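Local coordinates for protein cystathionine gamma-synthase (Xanthomonas oryzae pv. oryzae KACC 10331, PDB 6LD7) that probably uses pyridoxal 5'-phosphate to make cystathionine, a trans-sulfuration step of the methionine biosynthesis pathway, at residues Pro63-Leu68 with Phe247-Thr252; Val182-Phe187 with Leu202-Thr207; Lys194-Gly199 with Ala221-Asp226. The protein carries 1 engineered substitution. All coordinates share one frame; numbering follows the deposited sequence.

Interaction 1: residues Pro63-Leu68 with Phe247-Thr252; sequences PTRDLL and FDAFLT
Ala-249 presses its methyl group onto the backbone of Thr-64 and Arg-65, a small residue at the closest approach, consistent with the short spacing of the two helices. Its CB lies 3.7 Å from Arg-65 CA and 4.0 Å from Thr-64 O, so the methyl rests against the main chain itself. The axes of the short segments come within 8.3 Å and run in broadly the same direction, 37° apart. One turn on, Leu-68 reaches across with CG anti to its backbone N (chi1 175°), which carries CD2 to 4.0 Å from Ala-249 CA. The isobutyl group thus covers the alanine from the C-terminal side, and it also meets Thr-252, although the placement of that threonine side chain is doubtful. Thr-64 closes the other flank: its CG2 lies against the backbone and CB of Phe-250, 3.9 Å from Phe-250 N, while its OG1 turns to Val-39 N, with which it is hydrogen-bonded. The far end of the Arg-65 side chain leads away from the interface, its guanidinium bonding to the carbonyls of Thr-58 and Gly-244. Beyond the helix pair, Ile-83 of strand 80-84 touches Arg-65 and Leu-68, and Phe-247 stacks on Phe-247 of a second subunit. Polar linkage between the segments falls to one water, which donates to Thr-64 O at 2.7 Å and, weakly, to Ala-249 O. With no direct hydrogen bond across it, the buried contact depends on close apolar fit, and the water supplies a polar partner to carbonyl oxygens whose helices meet there.

Interaction 2: residues Val182-Phe187 with Leu202-Thr207; sequences VVDNTF and LVLHST
Strands 182-184 and 202-206 run parallel, pairing Val-182 with Leu-202, Val-183 with Val-203 and Asp-184 with Leu-204, inside the mixed seven-stranded sheet of a fold-type I pyridoxal-phosphate enzyme. Val-183 supplies both its N-H and its carbonyl: N donates to Leu-202 O (2.9 Å) and O accepts from Leu-204 N. The ladder ends where Asn-185 N meets Leu-204 O nearly head-on, with a C=O...donor angle of 170°. On the face shared by Val-182, Leu-202, Asp-184 and Leu-204, the Leu-204 side chain lies across Val-182 and Asp-184: CD2 touches Val-182 CG2 at 3.7 Å, and CD1 rests against the Asp-184 carboxylate, 3.6 Å from CG. Its CG sits between the backbone N and carbonyl carbon (chi1 67°), a setting that spreads the two methyls along the neighbouring strand. Helix 87-98 covers this leucine with Ile-91 and Val-94. On the other face, Val-203 CG2 packs 3.5 Å from Asn-185 CB, and the His-205 ring lies alongside the asparagine, its NE2 hydrogen-bonded to Glu-76. At the end of the strand, Asp-184 OD1 takes two donors from Thr-186: Thr-186 OG1 donates to the syn lone pair of Asp-184 OD1 at 2.7 Å, and the backbone N completes an Asx turn. OD2 lies close to the pyridine N1 of the cofactor, carried as a modified lysine at position 209, and Ser-206 OG bonds the cofactor phosphate oxygen OP1. The C-terminal ends of the two parallel strands thus each bring a side chain to the coenzyme. Thr-186 OG1, besides donating to the carboxylate, accepts Ser-206 N at 3.0 Å, with an almost straight N-H...O angle of 165°.

Interaction 3: residues Lys194-Gly199 with Ala221-Asp226; sequences KPLDFG and AVVARD
Arg-225, just beyond the end of strand 221-224, stretches over the 3-10 turn 195-198 toward Gly-199. Its CB lies 4.3 Å from Leu-196 CD2. CG is anti to the backbone N (chi1 -169°), which sends the chain out past the leucine, and CD passes 4.2 Å from Leu-196 O. The chain then bends at chi3 (89°), swinging the guanidinium to the end of the turn. There CZ stands 3.8 Å from Gly-199 O, NH2 is turned off it, and NH1 makes a weak hydrogen bond to that oxygen: the atoms are 2.8 Å apart, but the N-H...O angle is only 120°. The stronger partner of NH1 is Asp-201, through a salt bridge, and Gly-199 O also accepts from Lys-175 NZ of helix 167-176. Nearer the strand, Leu-196 brings CD1 to 3.8 Å from Val-223 CG1, the two side chains crossing at about a right angle, and the leucine touches Val-203 of the adjoining strand as well. The turn itself is tied by Gly-199 N to Leu-196 O, its glycine closing it at positive phi. Through Leu-196, the loop linking parallel strands 180-184 and 202-206 packs on the C-terminal end of strand 220-224, in the cofactor-binding domain characteristic of fold-type I pyridoxal-phosphate enzymes.

How the interactions relate
Interactions 2 and 3 share one seven-stranded sheet, to which interaction 3 contributes strand 220-224; their centres are about 9 Å apart. Strand 202-206 is the shared neighbour, parallel to 180-184 and antiparallel to 220-224, and Val-203 O to Val-223 N (2.8 Å) is a probable hydrogen bond between them. Along the chain their segments alternate, because 194-199 lies in the loop joining the two strands of interaction 2. Both are nested within the long loop closed by interaction 1, whose centre, on helices 63-76 and 246-256, lies about 18 Å from that of interaction 2. The sheet whose strand ends approach the cofactor thus lies near helices that also meet other subunits.

Interaction 1: residues Pro63-Leu68 with Phe247-Thr252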
# COMPACT_ATOMS: atom_id res chain seq x y z
N PRO C 63 13.62 9.40 1.81
CA PRO C 63 13.30 10.36 0.75
C PRO C 63 11.81 10.59 0.52
O PRO C 63 11.45 11.71 0.16
CB PRO C 63 13.93 9.79 -0.53
CG PRO C 63 14.24 8.38 -0.19
CD PRO C 63 14.38 8.24 1.32
N THR C 64 10.97 9.59 0.68
CA THR C 64 9.49 9.78 0.50
C THR C 64 8.97 10.73 1.59
O THR C 64 8.18 11.66 1.30
CB THR C 64 8.78 8.43 0.51
OG1 THR C 64 9.33 7.70 -0.60
CG2 THR C 64 7.28 8.65 0.46
N ARG C 65 9.40 10.50 2.83
CA ARG C 65 9.01 11.36 3.97
C ARG C 65 9.52 12.82 3.76
O ARG C 65 8.78 13.74 4.00
CB ARG C 65 9.47 10.73 5.29
CG ARG C 65 8.89 11.45 6.49
CD ARG C 65 8.96 10.66 7.79
NE ARG C 65 10.30 10.55 8.08
CZ ARG C 65 10.99 9.41 8.29
NH1 ARG C 65 10.47 8.21 8.48
NH2 ARG C 65 12.28 9.57 8.44
N ASP C 66 10.77 12.98 3.32
CA ASP C 66 11.43 14.26 3.11
C ASP C 66 10.74 15.03 1.97
O ASP C 66 10.70 16.21 2.05
CB ASP C 66 12.90 14.10 2.77
CG ASP C 66 13.72 13.83 4.03
OD1 ASP C 66 13.16 13.94 5.13
OD2 ASP C 66 14.83 13.39 3.88
N LEU C 67 10.20 14.39 0.96
CA LEU C 67 9.45 15.16 -0.05
C LEU C 67 8.28 15.84 0.62
O LEU C 67 7.95 16.85 0.19
CB LEU C 67 8.85 14.20 -1.06
CG LEU C 67 9.52 14.13 -2.40
CD1 LEU C 67 8.79 13.03 -3.18
CD2 LEU C 67 9.46 15.47 -3.08
N LEU C 68 7.56 15.15 1.51
CA LEU C 68 6.41 15.75 2.16
C LEU C 68 6.91 16.89 3.06
O LEU C 68 6.29 17.95 3.12
CB LEU C 68 5.61 14.69 2.91
CG LEU C 68 4.46 15.22 3.72
CD1 LEU C 68 3.41 15.85 2.79
CD2 LEU C 68 3.79 14.11 4.52
N PHE C 247 5.01 5.11 3.82
CA PHE C 247 3.75 4.83 3.10
C PHE C 247 2.77 5.97 3.43
O PHE C 247 2.03 6.47 2.56
CB PHE C 247 3.17 3.47 3.44
CG PHE C 247 1.87 3.18 2.73
CD1 PHE C 247 1.85 2.81 1.40
CD2 PHE C 247 0.65 3.38 3.38
CE1 PHE C 247 0.65 2.64 0.73
CE2 PHE C 247 -0.54 3.19 2.71
CZ PHE C 247 -0.52 2.78 1.39
N ASP C 248 2.65 6.29 4.70
CA ASP C 248 1.75 7.41 5.14
C ASP C 248 2.17 8.73 4.49
O ASP C 248 1.26 9.45 4.06
CB ASP C 248 1.68 7.57 6.67
CG ASP C 248 0.83 6.47 7.36
OD1 ASP C 248 0.51 5.47 6.64
OD2 ASP C 248 0.42 6.62 8.62
N ALA C 249 3.47 9.00 4.35
CA ALA C 249 3.95 10.21 3.69
C ALA C 249 3.52 10.22 2.23
O ALA C 249 3.22 11.27 1.69
CB ALA C 249 5.42 10.37 3.85
N PHE C 250 3.57 9.06 1.59
CA PHE C 250 3.12 8.92 0.19
C PHE C 250 1.63 9.29 0.09
O PHE C 250 1.22 10.05 -0.86
CB PHE C 250 3.40 7.50 -0.36
CG PHE C 250 2.54 7.12 -1.52
CD1 PHE C 250 2.83 7.62 -2.79
CD2 PHE C 250 1.40 6.36 -1.34
CE1 PHE C 250 2.01 7.35 -3.86
CE2 PHE C 250 0.57 6.08 -2.44
CZ PHE C 250 0.85 6.61 -3.68
N LEU C 251 0.78 8.67 0.90
CA LEU C 251 -0.67 8.95 0.79
C LEU C 251 -0.93 10.44 1.13
O LEU C 251 -1.84 11.03 0.52
CB LEU C 251 -1.43 8.08 1.77
CG LEU C 251 -1.77 6.66 1.30
CD1 LEU C 251 -2.72 6.06 2.29
CD2 LEU C 251 -2.37 6.69 -0.12
N THR C 252 -0.23 11.00 2.09
CA THR C 252 -0.42 12.42 2.47
C THR C 252 0.06 13.39 1.42
O THR C 252 -0.69 14.26 1.14
CB THR C 252 -0.13 12.86 3.91
OG1 THR C 252 0.36 14.17 4.27
CG2 THR C 252 0.13 11.75 4.84
O HOH W 1 5.73 11.83 0.25

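Interaction 2: residues Val182-Phe187 with Leu202-Thr207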
# COMPACT_ATOMS: atom_id res chain seq x y z
N VAL C 182 5.02 28.94 18.76
CA VAL C 182 4.62 27.79 17.95
C VAL C 182 3.14 27.95 17.64
O VAL C 182 2.36 28.17 18.55
CB VAL C 182 4.95 26.42 18.61
CG1 VAL C 182 4.32 26.17 19.97
CG2 VAL C 182 4.53 25.29 17.68
N VAL C 183 2.76 27.86 16.37
CA VAL C 183 1.34 27.92 16.00
C VAL C 183 0.86 26.57 15.51
O VAL C 183 1.44 26.02 14.54
CB VAL C 183 1.14 28.99 14.93
CG1 VAL C 183 -0.34 29.17 14.66
CG2 VAL C 183 1.80 30.30 15.35
N ASP C 184 -0.24 26.13 16.08
CA ASP C 184 -0.97 24.94 15.60
C ASP C 184 -1.92 25.43 14.52
O ASP C 184 -2.94 25.94 14.90
CB ASP C 184 -1.70 24.23 16.75
CG ASP C 184 -2.28 22.89 16.32
OD1 ASP C 184 -2.52 22.75 15.08
OD2 ASP C 184 -2.51 22.03 17.23
N ASN C 185 -1.56 25.18 13.26
CA ASN C 185 -2.22 25.65 12.02
C ASN C 185 -3.08 24.54 11.38
O ASN C 185 -3.41 24.62 10.20
CB ASN C 185 -1.15 26.17 11.06
CG ASN C 185 -1.70 27.12 9.98
OD1 ASN C 185 -1.15 27.17 8.84
ND2 ASN C 185 -2.79 27.79 10.31
N THR C 186 -3.53 23.57 12.16
CA THR C 186 -4.27 22.40 11.69
C THR C 186 -5.57 22.82 11.04
O THR C 186 -5.82 22.31 9.96
CB THR C 186 -4.56 21.41 12.81
OG1 THR C 186 -3.30 20.93 13.28
CG2 THR C 186 -5.41 20.27 12.34
N PHE C 187 -6.32 23.74 11.67
CA PHE C 187 -7.71 24.05 11.29
C PHE C 187 -7.75 24.68 9.91
O PHE C 187 -8.69 24.49 9.18
CB PHE C 187 -8.41 24.96 12.27
CG PHE C 187 -9.51 24.35 13.08
CD1 PHE C 187 -9.35 23.09 13.66
CD2 PHE C 187 -10.69 25.05 13.31
CE1 PHE C 187 -10.37 22.54 14.43
CE2 PHE C 187 -11.70 24.49 14.08
CZ PHE C 187 -11.54 23.24 14.63
N LEU C 202 7.78 28.48 14.77
CA LEU C 202 7.39 27.13 14.41
C LEU C 202 5.94 27.15 14.01
O LEU C 202 5.11 27.83 14.68
CB LEU C 202 7.56 26.20 15.62
CG LEU C 202 8.98 25.97 16.09
CD1 LEU C 202 8.98 25.50 17.53
CD2 LEU C 202 9.66 24.96 15.19
N VAL C 203 5.61 26.26 13.10
CA VAL C 203 4.20 25.99 12.82
C VAL C 203 4.07 24.47 12.80
O VAL C 203 4.98 23.76 12.30
CB VAL C 203 3.75 26.73 11.54
CG1 VAL C 203 4.52 26.31 10.30
CG2 VAL C 203 2.31 26.39 11.29
N LEU C 204 2.98 23.97 13.29
CA LEU C 204 2.76 22.51 13.24
C LEU C 204 1.33 22.15 12.86
O LEU C 204 0.43 23.02 12.84
CB LEU C 204 3.19 21.92 14.57
CG LEU C 204 2.39 22.28 15.83
CD1 LEU C 204 1.06 21.52 15.89
CD2 LEU C 204 3.18 21.87 17.05
N HIS C 205 1.16 20.92 12.39
CA HIS C 205 -0.13 20.44 11.87
C HIS C 205 -0.35 19.01 12.33
O HIS C 205 0.63 18.27 12.33
CB HIS C 205 -0.07 20.40 10.34
CG HIS C 205 0.01 21.70 9.66
ND1 HIS C 205 -1.12 22.37 9.26
CD2 HIS C 205 1.09 22.47 9.31
CE1 HIS C 205 -0.75 23.56 8.75
NE2 HIS C 205 0.61 23.67 8.84
N SER C 206 -1.60 18.61 12.53
CA SER C 206 -2.06 17.24 12.26
C SER C 206 -2.36 17.13 10.77
O SER C 206 -3.31 17.70 10.30
CB SER C 206 -3.25 16.99 13.11
OG SER C 206 -3.82 15.78 12.72
N THR C 207 -1.54 16.39 10.02
CA THR C 207 -1.79 16.09 8.62
C THR C 207 -3.00 15.15 8.47
O THR C 207 -3.51 15.08 7.38
CB THR C 207 -0.56 15.48 7.98
OG1 THR C 207 -0.21 14.24 8.62
CG2 THR C 207 0.57 16.48 8.06
O HOH W 2 -3.69 21.67 8.28

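Interaction 3: residues Lys194-Gly199 with Ala221-Asp226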
# COMPACT_ATOMS: atom_id res chain seq x y z
N LYS C 194 -0.61 31.42 7.03
CA LYS C 194 0.86 31.26 7.06
C LYS C 194 1.46 31.97 8.27
O LYS C 194 2.01 33.08 8.17
CB LYS C 194 1.44 31.77 5.76
CG LYS C 194 1.08 30.94 4.54
CD LYS C 194 1.66 31.48 3.23
CE LYS C 194 3.18 31.52 3.34
NZ LYS C 194 3.79 31.78 2.01
N PRO C 195 1.47 31.28 9.43
CA PRO C 195 1.95 31.89 10.66
C PRO C 195 3.41 32.34 10.62
O PRO C 195 3.78 33.35 11.31
CB PRO C 195 1.67 30.84 11.72
CG PRO C 195 0.57 30.03 11.12
CD PRO C 195 0.90 29.95 9.64
N LEU C 196 4.23 31.71 9.79
CA LEU C 196 5.67 32.09 9.72
C LEU C 196 5.77 33.43 9.02
O LEU C 196 6.76 34.05 9.26
CB LEU C 196 6.56 31.06 9.01
CG LEU C 196 6.50 29.61 9.53
CD1 LEU C 196 7.45 28.67 8.75
CD2 LEU C 196 6.82 29.51 11.00
N ASP C 197 4.79 33.87 8.24
CA ASP C 197 4.84 35.21 7.61
C ASP C 197 4.73 36.27 8.72
O ASP C 197 5.13 37.34 8.46
CB ASP C 197 3.72 35.45 6.60
CG ASP C 197 3.90 34.72 5.28
OD1 ASP C 197 4.95 34.12 5.13
OD2 ASP C 197 3.00 34.78 4.38
N PHE C 198 4.14 35.97 9.87
CA PHE C 198 3.93 36.89 10.99
C PHE C 198 5.10 36.78 11.97
O PHE C 198 5.02 37.34 13.04
CB PHE C 198 2.57 36.58 11.63
CG PHE C 198 1.40 36.84 10.73
CD1 PHE C 198 0.87 38.10 10.62
CD2 PHE C 198 0.83 35.86 9.97
CE1 PHE C 198 -0.16 38.39 9.76
CE2 PHE C 198 -0.23 36.15 9.12
CZ PHE C 198 -0.72 37.42 9.01
N GLY C 199 6.12 35.99 11.68
CA GLY C 199 7.34 35.91 12.52
C GLY C 199 7.32 34.75 13.52
O GLY C 199 8.26 34.63 14.31
N ALA C 221 3.31 17.22 11.31
CA ALA C 221 4.40 17.95 10.69
C ALA C 221 4.75 19.17 11.55
O ALA C 221 3.86 19.75 12.21
CB ALA C 221 3.91 18.30 9.30
N VAL C 222 6.02 19.50 11.57
CA VAL C 222 6.52 20.72 12.15
C VAL C 222 7.42 21.35 11.12
O VAL C 222 8.32 20.68 10.58
CB VAL C 222 7.36 20.47 13.42
CG1 VAL C 222 7.60 21.78 14.11
CG2 VAL C 222 6.65 19.56 14.31
N VAL C 223 7.21 22.63 10.93
CA VAL C 223 8.02 23.46 10.05
C VAL C 223 8.62 24.57 10.92
O VAL C 223 7.91 25.29 11.63
CB VAL C 223 7.18 23.98 8.87
CG1 VAL C 223 7.99 24.95 8.04
CG2 VAL C 223 6.68 22.85 7.96
N ALA C 224 9.93 24.71 10.83
CA ALA C 224 10.68 25.77 11.49
C ALA C 224 11.02 26.86 10.48
O ALA C 224 11.42 26.53 9.36
CB ALA C 224 11.92 25.26 12.14
N ARG C 225 10.95 28.10 10.94
CA ARG C 225 11.37 29.27 10.14
C ARG C 225 12.87 29.15 9.93
O ARG C 225 13.30 29.33 8.84
CB ARG C 225 11.01 30.58 10.89
CG ARG C 225 11.12 31.88 10.09
CD ARG C 225 10.49 33.11 10.89
NE ARG C 225 11.63 33.64 11.72
CZ ARG C 225 11.77 33.80 13.07
NH1 ARG C 225 10.82 33.66 13.99
NH2 ARG C 225 12.94 34.21 13.51
N ASP C 226 13.60 28.86 11.00
CA ASP C 226 15.09 28.93 11.00
C ASP C 226 15.72 27.52 10.82
O ASP C 226 15.25 26.57 11.51
CB ASP C 226 15.50 29.66 12.28
CG ASP C 226 16.99 29.67 12.55
OD1 ASP C 226 17.54 28.63 13.00
OD2 ASP C 226 17.61 30.69 12.27